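Long-range contacts in putative ATP binding component of ABC-transporter (Escherichia coli, PDB 2R5O), which probably powers export of the O-antigen polysaccharide as the ATP-binding part of an ABC transporter, its C-terminal domain here being the carbohydrate-binding module: residues Thr67-Thr72 and Val168-Asp173; Phe74-Val79 and Leu141-Ser146; Cys86-Ile91 and Gly103-Leu108. All blocks are in the same frame, centred on the assembly; numbering follows the deposited sequence.

Interaction 1: Thr67-Thr72 and Val168-Asp173; sequences TGNQQT and VTKSMD
Gly68 and Thr169 hold the two segments together through one backbone hydrogen bond: Gly68 N donates to Thr169 O over 2.9 Å, nearly straight at 164°. The same carbonyl takes a CA-H...O contact from Thr67, so a single oxygen receives two neighbouring residues, and Thr67 pairs with Thr169 as a parallel bridge. Two waters add bridges between the segments. One sits between the hydroxyls of Thr67 and Thr169, 2.8 Å from each OG1, on the exposed side of the sheet to which both threonines point; Thr169 OG1 also bonds Ser65. A second water donates to Gly68 O and accepts from Lys170 NZ, at 2.9 Å from the NZ atom. Here the chain crosses from one sheet of the immunoglobulin-like sandwich to the other: Thr67 ends a short strand beside strand 153-169, and a type II turn from Thr67 to Gln70, closed by Gln70 N to Thr67 O, leads into strand 71-80 of the second sheet. Apolar contact is slight, with Val168 CG1 4.1 Å from Gly68 CA and Lys170 CG lying equally close to that CA. The lysine chain bends at chi3 and chi4 (both 67°), which brings NZ round to 3.5 Å from Asn69 OD1, the two side chains crossing at about a right angle. Asn69 itself is held through ND2 by Asp179 and Asp133.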
# COMPACT_ATOMS: atom_id res chain seq x y z
N THR A 67 10.66 8.50 -5.13
CA THR A 67 11.29 7.24 -4.73
C THR A 67 10.28 6.43 -3.93
O THR A 67 9.68 6.93 -2.96
CB THR A 67 12.58 7.50 -3.92
OG1 THR A 67 13.52 8.17 -4.76
CG2 THR A 67 13.20 6.21 -3.43
N GLY A 68 10.14 5.16 -4.28
CA GLY A 68 9.27 4.26 -3.53
C GLY A 68 9.60 4.29 -2.05
O GLY A 68 10.78 4.21 -1.67
N ASN A 69 8.56 4.45 -1.23
CA ASN A 69 8.62 4.47 0.26
C ASN A 69 9.05 5.77 0.87
O ASN A 69 9.01 5.94 2.09
CB ASN A 69 9.46 3.32 0.83
CG ASN A 69 9.07 1.98 0.27
OD1 ASN A 69 9.94 1.17 -0.09
ND2 ASN A 69 7.76 1.75 0.13
N GLN A 70 9.42 6.75 0.04
CA GLN A 70 9.89 8.03 0.57
C GLN A 70 8.74 8.98 0.91
O GLN A 70 7.79 9.13 0.12
CB GLN A 70 10.85 8.66 -0.43
CG GLN A 70 11.62 9.82 0.09
CD GLN A 70 12.80 10.14 -0.77
OE1 GLN A 70 13.76 9.39 -0.81
NE2 GLN A 70 12.72 11.25 -1.49
N GLN A 71 8.86 9.67 2.03
CA GLN A 71 7.91 10.75 2.41
C GLN A 71 7.91 11.87 1.36
O GLN A 71 8.97 12.37 0.99
CB GLN A 71 8.34 11.33 3.75
CG GLN A 71 7.27 12.10 4.53
CD GLN A 71 6.17 11.21 5.14
OE1 GLN A 71 6.22 10.00 5.08
NE2 GLN A 71 5.17 11.84 5.72
N THR A 72 6.72 12.21 0.88
CA THR A 72 6.51 13.26 -0.13
C THR A 72 5.44 14.21 0.36
O THR A 72 4.45 13.77 0.96
CB THR A 72 6.12 12.64 -1.49
OG1 THR A 72 7.21 11.83 -1.92
CG2 THR A 72 5.81 13.67 -2.52
N VAL A 168 6.90 7.04 -10.16
CA VAL A 168 7.57 6.42 -9.01
C VAL A 168 8.69 5.56 -9.53
O VAL A 168 8.49 4.78 -10.45
CB VAL A 168 6.58 5.55 -8.15
CG1 VAL A 168 7.33 4.81 -7.05
CG2 VAL A 168 5.49 6.44 -7.55
N THR A 169 9.85 5.70 -8.90
CA THR A 169 11.04 4.91 -9.23
C THR A 169 11.54 4.11 -8.02
O THR A 169 11.37 4.53 -6.87
CB THR A 169 12.20 5.78 -9.77
OG1 THR A 169 12.42 6.90 -8.91
CG2 THR A 169 11.87 6.29 -11.16
N LYS A 170 12.11 2.94 -8.32
CA LYS A 170 12.74 2.04 -7.35
C LYS A 170 13.88 1.31 -8.06
O LYS A 170 13.96 1.29 -9.30
CB LYS A 170 11.74 0.96 -6.88
CG LYS A 170 10.48 1.44 -6.22
CD LYS A 170 9.58 0.28 -5.83
CE LYS A 170 10.20 -0.56 -4.74
NZ LYS A 170 10.31 0.16 -3.44
N SER A 171 14.77 0.71 -7.27
CA SER A 171 15.82 -0.15 -7.83
C SER A 171 15.29 -1.56 -8.08
O SER A 171 15.51 -2.11 -9.16
CB SER A 171 17.07 -0.18 -6.94
OG SER A 171 16.74 -0.54 -5.63
N MET A 172 14.65 -2.15 -7.07
CA MET A 172 14.11 -3.51 -7.20
C MET A 172 12.61 -3.51 -6.92
O MET A 172 12.16 -3.30 -5.78
CB MET A 172 14.80 -4.44 -6.23
CG MET A 172 16.30 -4.53 -6.49
SD MET A 172 17.02 -5.96 -5.71
CE MET A 172 18.73 -5.46 -5.60
N ASP A 173 11.84 -3.78 -7.97
CA ASP A 173 10.39 -3.86 -7.84
C ASP A 173 10.00 -5.13 -7.05
O ASP A 173 10.63 -6.16 -7.16
CB ASP A 173 9.74 -3.95 -9.22
CG ASP A 173 9.72 -2.64 -9.95
OD1 ASP A 173 10.36 -1.68 -9.47
OD2 ASP A 173 9.05 -2.60 -11.01
O HOH W 1 14.23 6.47 -6.83
O HOH W 2 12.22 2.38 -3.16

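Interaction 2: Phe74-Val79 and Leu141-Ser146; sequences FLMKVV and LSFGIS
Met76 packs on the ring of Phe143 through CB, which sits over one face, the two side chains running antiparallel alongside one another. This CB is displaced toward the rim, 4.0 Å from the ring centroid and only 18° off the ring normal, a CH-pi contact. The sulfur reaches farther along: SD is 3.6 Å from Phe143 CD1 but lies obliquely to the ring, a Met-aromatic contact. With chi1 at 47°, Met76 CG is tucked over its own backbone, and a bend at chi3 turns CE away from the ring to rest 3.5 Å from Gly144 O, with Ile145 CB a little beyond. At its far end the Phe143 ring meets the other strand differently, CZ approaching Leu75 O at 3.6 Å and Phe74 CB at 3.9 Å, both at a slant to the ring plane. These side chains fill the space between the two sheets of a beta sandwich, in keeping with the immunoglobulin fold of this domain: strand 71-80 belongs to one sheet and strand 137-147 to the other. The axes of the two short segments approach to 8.6 Å at an angle of 38°, with no hydrogen bond joining the segments. On one flank of the central pair, Phe74 and Leu141 cross obliquely, Leu141 CD2 meeting the CD1 side of the Phe74 ring. Val78 and Ile145 make the looser contact on the other flank, where Val78 CG1 is 4.2 Å from Ile145 CG2. The interior continues beyond the pair, where Ile91 and Ile164 of the second sheet pack against Phe143, Tyr53 of the first sheet touches it too, and Pro89 lies against Met76.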
# COMPACT_ATOMS: atom_id res chain seq x y z
N PHE A 74 2.61 16.97 -0.65
CA PHE A 74 1.68 17.34 -1.70
C PHE A 74 0.92 18.55 -1.19
O PHE A 74 0.10 18.42 -0.26
CB PHE A 74 0.72 16.19 -1.97
CG PHE A 74 1.40 14.94 -2.48
CD1 PHE A 74 1.70 14.79 -3.82
CD2 PHE A 74 1.74 13.90 -1.62
CE1 PHE A 74 2.29 13.63 -4.28
CE2 PHE A 74 2.34 12.78 -2.10
CZ PHE A 74 2.60 12.64 -3.43
N LEU A 75 1.20 19.72 -1.74
CA LEU A 75 0.64 20.99 -1.29
C LEU A 75 -0.30 21.56 -2.33
O LEU A 75 -0.01 21.51 -3.53
CB LEU A 75 1.73 22.03 -1.00
CG LEU A 75 2.73 21.62 0.10
CD1 LEU A 75 3.96 20.94 -0.48
CD2 LEU A 75 3.09 22.81 0.96
N MET A 76 -1.41 22.13 -1.87
CA MET A 76 -2.36 22.80 -2.74
C MET A 76 -2.69 24.17 -2.18
O MET A 76 -2.84 24.33 -0.98
CB MET A 76 -3.64 21.95 -2.93
CG MET A 76 -4.22 21.38 -1.62
SD MET A 76 -5.76 20.45 -1.76
CE MET A 76 -6.82 21.82 -1.93
N LYS A 77 -2.81 25.17 -3.06
CA LYS A 77 -3.15 26.53 -2.68
C LYS A 77 -4.54 26.85 -3.19
O LYS A 77 -4.86 26.60 -4.35
CB LYS A 77 -2.15 27.51 -3.29
CG LYS A 77 -2.42 28.95 -2.86
CD LYS A 77 -1.29 29.91 -3.21
CE LYS A 77 -1.29 30.25 -4.67
NZ LYS A 77 -0.46 31.48 -5.00
N VAL A 78 -5.36 27.41 -2.31
CA VAL A 78 -6.77 27.68 -2.60
C VAL A 78 -7.10 29.13 -2.27
O VAL A 78 -6.70 29.64 -1.21
CB VAL A 78 -7.70 26.79 -1.75
CG1 VAL A 78 -9.17 27.02 -2.13
CG2 VAL A 78 -7.31 25.33 -1.90
N VAL A 79 -7.88 29.77 -3.15
CA VAL A 79 -8.49 31.07 -2.85
C VAL A 79 -9.99 30.87 -2.65
O VAL A 79 -10.64 30.19 -3.43
CB VAL A 79 -8.18 32.14 -3.94
CG1 VAL A 79 -8.67 31.75 -5.35
CG2 VAL A 79 -8.79 33.49 -3.55
N LEU A 141 -2.88 11.76 -9.65
CA LEU A 141 -3.20 12.49 -8.42
C LEU A 141 -4.31 13.49 -8.69
O LEU A 141 -4.32 14.16 -9.72
CB LEU A 141 -1.94 13.23 -7.92
CG LEU A 141 -2.08 14.17 -6.73
CD1 LEU A 141 -2.45 13.44 -5.46
CD2 LEU A 141 -0.78 14.96 -6.55
N SER A 142 -5.21 13.59 -7.73
CA SER A 142 -6.27 14.62 -7.67
C SER A 142 -6.13 15.45 -6.41
O SER A 142 -5.83 14.92 -5.35
CB SER A 142 -7.65 13.94 -7.59
OG SER A 142 -7.86 13.02 -8.65
N PHE A 143 -6.39 16.76 -6.53
CA PHE A 143 -6.55 17.65 -5.40
C PHE A 143 -7.97 18.19 -5.44
O PHE A 143 -8.43 18.59 -6.53
CB PHE A 143 -5.61 18.84 -5.46
CG PHE A 143 -4.17 18.58 -5.06
CD1 PHE A 143 -3.84 18.24 -3.79
CD2 PHE A 143 -3.15 18.79 -5.97
CE1 PHE A 143 -2.54 18.14 -3.40
CE2 PHE A 143 -1.83 18.64 -5.60
CZ PHE A 143 -1.52 18.32 -4.30
N GLY A 144 -8.65 18.27 -4.31
CA GLY A 144 -9.99 18.82 -4.23
C GLY A 144 -10.17 19.68 -3.01
O GLY A 144 -9.47 19.52 -2.01
N ILE A 145 -11.14 20.61 -3.08
CA ILE A 145 -11.57 21.41 -1.92
C ILE A 145 -13.10 21.38 -1.88
O ILE A 145 -13.76 21.61 -2.89
CB ILE A 145 -10.97 22.87 -1.96
CG1 ILE A 145 -11.31 23.67 -0.70
CG2 ILE A 145 -11.37 23.61 -3.18
CD1 ILE A 145 -10.56 23.22 0.53
N SER A 146 -13.63 21.08 -0.69
CA SER A 146 -15.05 21.01 -0.42
C SER A 146 -15.35 21.73 0.86
O SER A 146 -14.43 22.14 1.57
CB SER A 146 -15.48 19.54 -0.34
OG SER A 146 -15.07 18.82 -1.50

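Interaction 3: Cys86-Ile91 and Gly103-Leu108; sequences CVVPGI and GTNSFL
Ile91 and Thr104 form an antiparallel hydrogen-bonded pair, Ile91 N to Thr104 O at 3.0 Å and Thr104 N to Ile91 O at 3.1 Å, beside the non-hydrogen-bonded pair Gly90 and Asn105, whose CA atoms come to 3.8 Å. A third backbone bond, Ser106 N to Pro89 O, is more bent (142°) and falls where the second strand gives way to a helix. On the interior side of the sheet Ile91 and Thr104 project together, with Ile91 CG1 3.8 Å from Thr104 CG2; Phe128 of the opposing sheet touches both. Strands 84-95 and 100-105 form a beta hairpin, and the second leads directly into the short helix 106-109. Asn105 is its N-cap: OD1 accepts from Leu108 N at 2.9 Å, almost straight at 173°. A chi1 of 66° swings the Asn105 amide so that OD1 comes to the N-terminal end of the helix, within reach of Leu108 N. Val88 CG1 packs on the amide group and CB of Asn105, 3.5 Å from Asn105 CG, the two side chains meeting at a slant. Ser106 reaches back to the first strand, its OG resting 3.3 Å from Pro89 CD alongside the proline ring. The second subunit packs on this region, Phe184 of that chain against Pro89 and Ser106, and its Trp175 against Asn105 and Leu108.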
# COMPACT_ATOMS: atom_id res chain seq x y z
N CYS A 86 -16.24 25.32 7.57
CA CYS A 86 -15.53 24.05 7.59
C CYS A 86 -15.11 23.61 6.19
O CYS A 86 -15.90 23.04 5.44
CB CYS A 86 -16.39 22.97 8.25
SG CYS A 86 -15.60 21.34 8.41
N VAL A 87 -13.88 23.92 5.81
CA VAL A 87 -13.38 23.58 4.48
C VAL A 87 -12.54 22.31 4.62
O VAL A 87 -11.83 22.12 5.62
CB VAL A 87 -12.63 24.72 3.78
CG1 VAL A 87 -13.53 25.96 3.72
CG2 VAL A 87 -11.32 25.09 4.49
N VAL A 88 -12.59 21.47 3.59
CA VAL A 88 -12.05 20.14 3.66
C VAL A 88 -11.32 19.86 2.35
O VAL A 88 -11.91 19.49 1.34
CB VAL A 88 -13.19 19.12 3.84
CG1 VAL A 88 -12.65 17.71 3.88
CG2 VAL A 88 -13.96 19.42 5.14
N PRO A 89 -10.00 20.08 2.35
CA PRO A 89 -9.17 19.67 1.22
C PRO A 89 -9.00 18.17 1.18
O PRO A 89 -9.04 17.52 2.23
CB PRO A 89 -7.84 20.35 1.49
CG PRO A 89 -7.82 20.55 2.95
CD PRO A 89 -9.22 20.77 3.40
N GLY A 90 -8.74 17.61 0.01
CA GLY A 90 -8.53 16.19 -0.11
C GLY A 90 -7.67 15.82 -1.28
O GLY A 90 -7.45 16.62 -2.20
N ILE A 91 -7.25 14.57 -1.28
CA ILE A 91 -6.45 14.00 -2.35
C ILE A 91 -6.97 12.60 -2.72
O ILE A 91 -7.54 11.88 -1.87
CB ILE A 91 -4.97 13.87 -1.94
CG1 ILE A 91 -4.79 13.10 -0.62
CG2 ILE A 91 -4.31 15.22 -1.91
CD1 ILE A 91 -3.32 12.73 -0.42
N GLY A 103 -7.28 7.51 -0.93
CA GLY A 103 -7.88 8.82 -0.84
C GLY A 103 -8.08 9.20 0.59
O GLY A 103 -8.30 8.35 1.45
N THR A 104 -8.01 10.50 0.83
CA THR A 104 -8.26 11.04 2.16
C THR A 104 -8.61 12.50 2.05
O THR A 104 -8.62 13.08 0.97
CB THR A 104 -7.04 10.80 3.10
OG1 THR A 104 -7.43 11.10 4.46
CG2 THR A 104 -5.83 11.63 2.71
N ASN A 105 -8.91 13.09 3.18
CA ASN A 105 -9.13 14.52 3.26
C ASN A 105 -8.67 14.99 4.62
O ASN A 105 -8.21 14.21 5.44
CB ASN A 105 -10.59 14.86 2.91
CG ASN A 105 -11.58 14.33 3.90
OD1 ASN A 105 -11.34 14.27 5.09
ND2 ASN A 105 -12.78 14.02 3.39
N SER A 106 -8.75 16.29 4.89
CA SER A 106 -8.24 16.83 6.13
C SER A 106 -8.86 16.18 7.35
O SER A 106 -8.19 15.99 8.37
CB SER A 106 -8.41 18.33 6.19
OG SER A 106 -9.76 18.71 5.97
N PHE A 107 -10.17 15.93 7.27
CA PHE A 107 -10.91 15.35 8.37
C PHE A 107 -10.49 13.90 8.65
O PHE A 107 -10.18 13.52 9.78
CB PHE A 107 -12.40 15.45 8.06
CG PHE A 107 -13.27 14.93 9.16
CD1 PHE A 107 -13.42 15.63 10.36
CD2 PHE A 107 -13.89 13.70 9.04
CE1 PHE A 107 -14.23 15.15 11.39
CE2 PHE A 107 -14.69 13.20 10.09
CZ PHE A 107 -14.82 13.92 11.26
N LEU A 108 -10.47 13.08 7.60
CA LEU A 108 -10.07 11.68 7.76
C LEU A 108 -8.59 11.56 8.15
O LEU A 108 -8.23 10.80 9.06
CB LEU A 108 -10.36 10.87 6.50
CG LEU A 108 -11.82 10.83 6.08
CD1 LEU A 108 -11.95 9.98 4.81
CD2 LEU A 108 -12.70 10.28 7.21

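How the interactions relate
Of the three, interaction 1 closes the longest loop; interaction 2 is nested within it, and interaction 3 within interaction 2. Interactions 2 and 3 lie nearer the middle of the domain, their centres about 9 Å apart, and are joined by backbone bonds: strand 137-147 pairs with strand 84-95, with Gly144 O 2.9 Å from Gly90 N. Interaction 1 sits at the surface, about 23 Å from interaction 2 and 25 Å from interaction 3 between centres. It shares strand 71-80 with interaction 2, and its strand 153-169 neighbours 137-147. In the Wzt C-terminal domain, interaction 2 is core between the sheets and interaction 3 one sheet's hairpin; interactions 1 and 3, on opposite sides of the chain's centre, both touch the second subunit.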